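Local coordinates for Mll8374 protein (Mesorhizobium loti, PDB 3B5E) that probably hydrolyses carboxylic esters, as a serine carboxylesterase of the alpha/beta-hydrolase type, at residues Ser127-Leu130 against Ile135-Leu138; Leu131-Val136 against Pro152-Ala157. All coordinates share one frame; numbering follows the deposited sequence.

Contact 1 of 2, residues Ser127-Leu130 against Ile135-Leu138; sequences SLML and IVRL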
ATOM      1  N   SER A 127       3.168  -7.203  -3.320  1.00 19.56           N
ATOM      2  CA  SER A 127       4.439  -7.710  -3.867  1.00 19.86           C
ATOM      3  C   SER A 127       5.598  -7.610  -2.871  1.00 20.51           C
ATOM      4  O   SER A 127       6.440  -8.495  -2.803  1.00 21.44           O
ATOM      5  CB  SER A 127       4.798  -6.936  -5.142  1.00 21.20           C
ATOM      6  OG  SER A 127       3.840  -7.225  -6.117  1.00 18.82           O
ATOM      7  N   LEU A 128       5.621  -6.497  -2.132  1.00 23.22           N
ATOM      8  CA  LEU A 128       6.613  -6.271  -1.102  1.00 21.88           C
ATOM      9  C   LEU A 128       6.527  -7.370  -0.053  1.00 22.38           C
ATOM     10  O   LEU A 128       7.553  -7.920   0.353  1.00 22.49           O
ATOM     11  CB  LEU A 128       6.435  -4.879  -0.491  1.00 22.86           C
ATOM     12  CG  LEU A 128       7.388  -4.437   0.628  1.00 23.32           C
ATOM     13  CD1 LEU A 128       8.863  -4.362   0.158  1.00 23.49           C
ATOM     14  CD2 LEU A 128       6.883  -3.119   1.219  1.00 20.66           C
HETATM   15  N   MSE A 129       5.311  -7.675   0.403  1.00 22.89           N
HETATM   16  CA  MSE A 129       5.108  -8.762   1.378  1.00 24.19           C
HETATM   17  C   MSE A 129       5.657 -10.109   0.891  1.00 21.87           C
HETATM   18  O   MSE A 129       6.262 -10.844   1.658  1.00 21.79           O
HETATM   19  CB  MSE A 129       3.616  -8.945   1.721  1.00 22.18           C
HETATM   20  CG  MSE A 129       3.002  -7.785   2.482  1.00 28.78           C
HETATM   21 SE   MSE A 129       1.019  -7.959   2.534  0.75 36.16          SE
HETATM   22  CE  MSE A 129       0.994  -9.757   2.981  1.00 23.27           C
ATOM     23  N   LEU A 130       5.439 -10.418  -0.386  1.00 20.13           N
ATOM     24  CA  LEU A 130       5.790 -11.727  -0.924  1.00 21.22           C
ATOM     25  C   LEU A 130       7.249 -11.832  -1.301  1.00 23.32           C
ATOM     26  O   LEU A 130       7.841 -12.897  -1.185  1.00 22.90           O
ATOM     27  CB  LEU A 130       4.893 -12.046  -2.110  1.00 21.38           C
ATOM     28  CG  LEU A 130       3.443 -12.353  -1.700  1.00 19.72           C
ATOM     29  CD1 LEU A 130       2.536 -12.149  -2.891  1.00 17.13           C
ATOM     30  CD2 LEU A 130       3.322 -13.765  -1.103  1.00 20.76           C
ATOM     31  N   ILE A 135       9.358  -6.939   6.576  1.00 24.24           N
ATOM     32  CA  ILE A 135       9.147  -5.494   6.575  1.00 23.57           C
ATOM     33  C   ILE A 135       7.701  -5.132   6.960  1.00 24.89           C
ATOM     34  O   ILE A 135       7.477  -4.362   7.909  1.00 26.61           O
ATOM     35  CB  ILE A 135       9.470  -4.885   5.208  1.00 23.43           C
ATOM     36  CG1 ILE A 135      10.957  -5.097   4.903  1.00 24.18           C
ATOM     37  CG2 ILE A 135       9.107  -3.395   5.189  1.00 25.93           C
ATOM     38  CD1 ILE A 135      11.341  -4.734   3.528  1.00 24.56           C
ATOM     39  N   VAL A 136       6.743  -5.699   6.227  1.00 24.14           N
ATOM     40  CA  VAL A 136       5.328  -5.434   6.443  1.00 23.42           C
ATOM     41  C   VAL A 136       4.752  -6.322   7.553  1.00 23.99           C
ATOM     42  O   VAL A 136       4.958  -7.537   7.551  1.00 26.17           O
ATOM     43  CB  VAL A 136       4.548  -5.576   5.127  1.00 21.75           C
ATOM     44  CG1 VAL A 136       3.052  -5.254   5.332  1.00 20.66           C
ATOM     45  CG2 VAL A 136       5.152  -4.662   4.054  1.00 20.91           C
ATOM     46  N   ARG A 137       4.074  -5.686   8.519  1.00 22.36           N
ATOM     47  CA  ARG A 137       3.283  -6.368   9.560  1.00 24.45           C
ATOM     48  C   ARG A 137       1.766  -6.174   9.397  1.00 22.93           C
ATOM     49  O   ARG A 137       0.988  -7.014   9.826  1.00 21.62           O
ATOM     50  CB  ARG A 137       3.643  -5.857  10.959  1.00 27.58           C
ATOM     51  CG  ARG A 137       4.950  -6.390  11.539  1.00 42.92           C
ATOM     52  CD  ARG A 137       6.192  -5.692  10.953  1.00 55.50           C
ATOM     53  NE  ARG A 137       7.326  -5.647  11.894  1.00 60.38           N
ATOM     54  CZ  ARG A 137       8.570  -5.270  11.574  1.00 59.23           C
ATOM     55  NH1 ARG A 137       8.880  -4.928  10.326  1.00 47.39           N
ATOM     56  NH2 ARG A 137       9.524  -5.247  12.509  1.00 56.66           N
ATOM     57  N   LEU A 138       1.382  -5.058   8.789  1.00 20.37           N
ATOM     58  CA  LEU A 138      -0.009  -4.647   8.627  1.00 21.35           C
ATOM     59  C   LEU A 138      -0.143  -4.002   7.260  1.00 20.11           C
ATOM     60  O   LEU A 138       0.624  -3.096   6.935  1.00 18.72           O
ATOM     61  CB  LEU A 138      -0.410  -3.621   9.698  1.00 22.34           C
ATOM     62  CG  LEU A 138      -0.509  -4.000  11.188  1.00 24.67           C
ATOM     63  CD1 LEU A 138      -0.955  -2.786  12.013  1.00 26.14           C
ATOM     64  CD2 LEU A 138      -1.464  -5.169  11.399  1.00 25.30           C
TER
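V136 packs against the last turns of helix 120-131 with both of its methyls and CB, fitting beside two consecutive helix residues, L128 and M129. Its CG2 meets L128 CD2 at 3.7 Å, the closest approach between the segments, with L128 CG slightly farther off. On its other flank, CB and CG1 of V136 lie equally near M129 CG, each at 3.8 Å, and the two side chains run at about a right angle. This division of labour follows from the valine torsion: CG1 stands anti to the backbone N (chi1 -178°), which leaves CG2 beside that nitrogen and turned to the leucine. L128 reaches across with CG likewise anti to its own N (chi1 180°), carrying the fork toward the loop. Its second methyl, CD1, touches the end of I135, CD1 to CD1, at 4.2 Å. The helix is the one that follows strand 113-118 in an alpha/beta-hydrolase-like sheet, and probably starts at the nucleophile elbow; here its far end turns back through a loop into the next parallel strand, 138-142. F115 of strand 113-118 touches I135 and V136, and A96 of helix 85-106 touches L128 and I135; all four contacting residues are buried. M129, a selenomethionine, also packs on T161 and L156. Within the loop, R137 NH1 donates to I135 O at 2.9 Å, keeping the oxygen close to its guanidinium plane but approaching from above the carbonyl plane, and R137 NH2 forms a salt bridge with D111.

Contact 2 of 2, residues Leu131-Val136 against Pro152-Ala157; sequences LHPGIV and PATDLA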
ATOM      1  N   LEU A 131       7.842 -10.719  -1.703  1.00 22.46           N
ATOM      2  CA  LEU A 131       9.213 -10.711  -2.177  1.00 21.69           C
ATOM      3  C   LEU A 131      10.242 -10.298  -1.103  1.00 20.67           C
ATOM      4  O   LEU A 131      11.407 -10.671  -1.216  1.00 22.46           O
ATOM      5  CB  LEU A 131       9.330  -9.802  -3.396  1.00 18.30           C
ATOM      6  CG  LEU A 131       8.580 -10.206  -4.674  1.00 20.83           C
ATOM      7  CD1 LEU A 131       8.592  -9.079  -5.688  1.00 16.06           C
ATOM      8  CD2 LEU A 131       9.160 -11.487  -5.339  1.00 22.91           C
ATOM      9  N   HIS A 132       9.828  -9.527  -0.091  1.00 22.73           N
ATOM     10  CA  HIS A 132      10.730  -8.977   0.907  1.00 21.48           C
ATOM     11  C   HIS A 132      10.123  -9.111   2.266  1.00 23.88           C
ATOM     12  O   HIS A 132       9.684  -8.134   2.837  1.00 22.65           O
ATOM     13  CB  HIS A 132      11.042  -7.529   0.599  1.00 20.88           C
ATOM     14  CG  HIS A 132      11.750  -7.372  -0.700  1.00 23.21           C
ATOM     15  ND1 HIS A 132      13.103  -7.563  -0.826  1.00 24.48           N
ATOM     16  CD2 HIS A 132      11.283  -7.155  -1.953  1.00 25.17           C
ATOM     17  CE1 HIS A 132      13.452  -7.404  -2.092  1.00 26.58           C
ATOM     18  NE2 HIS A 132      12.363  -7.188  -2.801  1.00 21.99           N
ATOM     19  N   PRO A 133      10.076 -10.346   2.774  1.00 24.80           N
ATOM     20  CA  PRO A 133       9.476 -10.576   4.068  1.00 26.75           C
ATOM     21  C   PRO A 133      10.277  -9.941   5.215  1.00 25.33           C
ATOM     22  O   PRO A 133      11.485  -9.715   5.111  1.00 25.94           O
ATOM     23  CB  PRO A 133       9.485 -12.099   4.186  1.00 28.48           C
ATOM     24  CG  PRO A 133      10.596 -12.536   3.306  1.00 25.68           C
ATOM     25  CD  PRO A 133      10.578 -11.594   2.166  1.00 25.48           C
ATOM     26  N   GLY A 134       9.576  -9.639   6.293  1.00 24.60           N
ATOM     27  CA  GLY A 134      10.180  -9.052   7.453  1.00 25.38           C
ATOM     28  C   GLY A 134      10.047  -7.548   7.531  1.00 26.07           C
ATOM     29  O   GLY A 134      10.595  -6.947   8.442  1.00 29.16           O
ATOM     30  N   ILE A 135       9.358  -6.939   6.576  1.00 24.24           N
ATOM     31  CA  ILE A 135       9.147  -5.494   6.575  1.00 23.57           C
ATOM     32  C   ILE A 135       7.701  -5.132   6.960  1.00 24.89           C
ATOM     33  O   ILE A 135       7.477  -4.362   7.909  1.00 26.61           O
ATOM     34  CB  ILE A 135       9.470  -4.885   5.208  1.00 23.43           C
ATOM     35  CG1 ILE A 135      10.957  -5.097   4.903  1.00 24.18           C
ATOM     36  CG2 ILE A 135       9.107  -3.395   5.189  1.00 25.93           C
ATOM     37  CD1 ILE A 135      11.341  -4.734   3.528  1.00 24.56           C
ATOM     38  N   VAL A 136       6.743  -5.699   6.227  1.00 24.14           N
ATOM     39  CA  VAL A 136       5.328  -5.434   6.443  1.00 23.42           C
ATOM     40  C   VAL A 136       4.752  -6.322   7.553  1.00 23.99           C
ATOM     41  O   VAL A 136       4.958  -7.537   7.551  1.00 26.17           O
ATOM     42  CB  VAL A 136       4.548  -5.576   5.127  1.00 21.75           C
ATOM     43  CG1 VAL A 136       3.052  -5.254   5.332  1.00 20.66           C
ATOM     44  CG2 VAL A 136       5.152  -4.662   4.054  1.00 20.91           C
ATOM     45  N   PRO A 152       7.316 -16.501  -4.639  1.00 24.18           N
ATOM     46  CA  PRO A 152       8.140 -17.385  -3.834  1.00 25.15           C
ATOM     47  C   PRO A 152       7.335 -17.991  -2.684  1.00 24.40           C
ATOM     48  O   PRO A 152       6.254 -17.513  -2.392  1.00 24.59           O
ATOM     49  CB  PRO A 152       9.238 -16.470  -3.289  1.00 23.18           C
ATOM     50  CG  PRO A 152       8.962 -15.132  -3.805  1.00 26.21           C
ATOM     51  CD  PRO A 152       7.651 -15.084  -4.437  1.00 24.36           C
ATOM     52  N   ALA A 153       7.891 -19.008  -2.022  1.00 25.05           N
ATOM     53  CA  ALA A 153       7.214 -19.721  -0.931  1.00 23.14           C
ATOM     54  C   ALA A 153       7.351 -18.927   0.346  1.00 23.24           C
ATOM     55  O   ALA A 153       7.852 -19.429   1.340  1.00 26.95           O
ATOM     56  CB  ALA A 153       7.832 -21.098  -0.732  1.00 21.88           C
ATOM     57  N   THR A 154       6.914 -17.685   0.320  1.00 22.48           N
ATOM     58  CA  THR A 154       7.097 -16.777   1.443  1.00 22.94           C
ATOM     59  C   THR A 154       6.078 -17.045   2.535  1.00 22.94           C
ATOM     60  O   THR A 154       4.896 -17.205   2.258  1.00 24.71           O
ATOM     61  CB  THR A 154       6.971 -15.306   0.969  1.00 22.85           C
ATOM     62  OG1 THR A 154       7.969 -15.079  -0.028  1.00 23.44           O
ATOM     63  CG2 THR A 154       7.201 -14.341   2.106  1.00 20.28           C
ATOM     64  N   ASP A 155       6.552 -17.075   3.776  1.00 22.86           N
ATOM     65  CA  ASP A 155       5.687 -17.323   4.914  1.00 22.17           C
ATOM     66  C   ASP A 155       5.226 -15.989   5.463  1.00 23.28           C
ATOM     67  O   ASP A 155       6.036 -15.242   6.003  1.00 25.23           O
ATOM     68  CB  ASP A 155       6.433 -18.125   5.991  1.00 23.19           C
ATOM     69  CG  ASP A 155       5.547 -18.495   7.184  1.00 28.39           C
ATOM     70  OD1 ASP A 155       4.370 -18.082   7.232  1.00 25.73           O
ATOM     71  OD2 ASP A 155       6.041 -19.225   8.076  1.00 32.00           O
ATOM     72  N   LEU A 156       3.925 -15.712   5.347  1.00 22.11           N
ATOM     73  CA  LEU A 156       3.351 -14.441   5.789  1.00 22.54           C
ATOM     74  C   LEU A 156       2.685 -14.582   7.165  1.00 24.22           C
ATOM     75  O   LEU A 156       1.898 -13.720   7.584  1.00 27.59           O
ATOM     76  CB  LEU A 156       2.312 -13.940   4.768  1.00 21.26           C
ATOM     77  CG  LEU A 156       2.784 -13.716   3.323  1.00 22.95           C
ATOM     78  CD1 LEU A 156       1.608 -13.292   2.446  1.00 21.86           C
ATOM     79  CD2 LEU A 156       3.918 -12.714   3.193  1.00 20.24           C
ATOM     80  N   ALA A 157       2.979 -15.679   7.863  1.00 25.25           N
ATOM     81  CA  ALA A 157       2.389 -15.926   9.167  1.00 25.44           C
ATOM     82  C   ALA A 157       2.588 -14.698  10.020  1.00 26.46           C
ATOM     83  O   ALA A 157       3.671 -14.129  10.065  1.00 29.63           O
ATOM     84  CB  ALA A 157       3.016 -17.144   9.835  1.00 27.17           C
TER
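Apolar contacts join L131 to P152 and P133 to T154, two small patches between the end of helix 120-131 with its following loop and the 152-157 loop. L131 leaves its backbone pointing away from the 152-157 segment, yet the fork returns: CD2 lies 4.0 Å from both CG and CD of P152, and the leucine meets the proline ring at about a right angle. In the second patch T154 CG2 rests against the ring of P133, 3.8 Å from CB and 4.0 Å from CG. With CG2 anti to the backbone N, OG1 is beside that nitrogen (chi1 -59°), and this hydroxyl is probably hydrogen-bonded to L130 O at the end of helix 120-131.

Two local polar interactions shape the 152-157 loop. An inverse gamma turn runs through A153, with a weak bond from T154 N to P152 O. D155 makes an Asx turn, its OD1 accepting from A157 N at 2.8 Å, above the carboxylate plane.

The contact lies toward the surface, where the loop leaving helix 120-131 meets the connection between strands 138-142 and 160-166. L131 also packs on L89 of helix 85-106, and L156 reaches M129 and L130 of helix 120-131.

How the contacts relate
Following the chain from the N terminus, helix 120-131 supplies the first segment of contact 1, and its final residue begins the first segment of contact 2. Contact 1 closes a tight loop, with only four residues between its segments, as the chain turns back toward strand 138-142. Contact 2 closes a longer one that takes in that strand before returning at 152-157. The two loops overlap in a crossed order, sharing I135 and V136. Their centres are about 6 Å apart, and M129 bridges them, its carbonyl O packing against L156 CD2 and T154 CG2, while L130 O lies against P152 CG. Together they tie the helix end to both loops flanking strand 138-142.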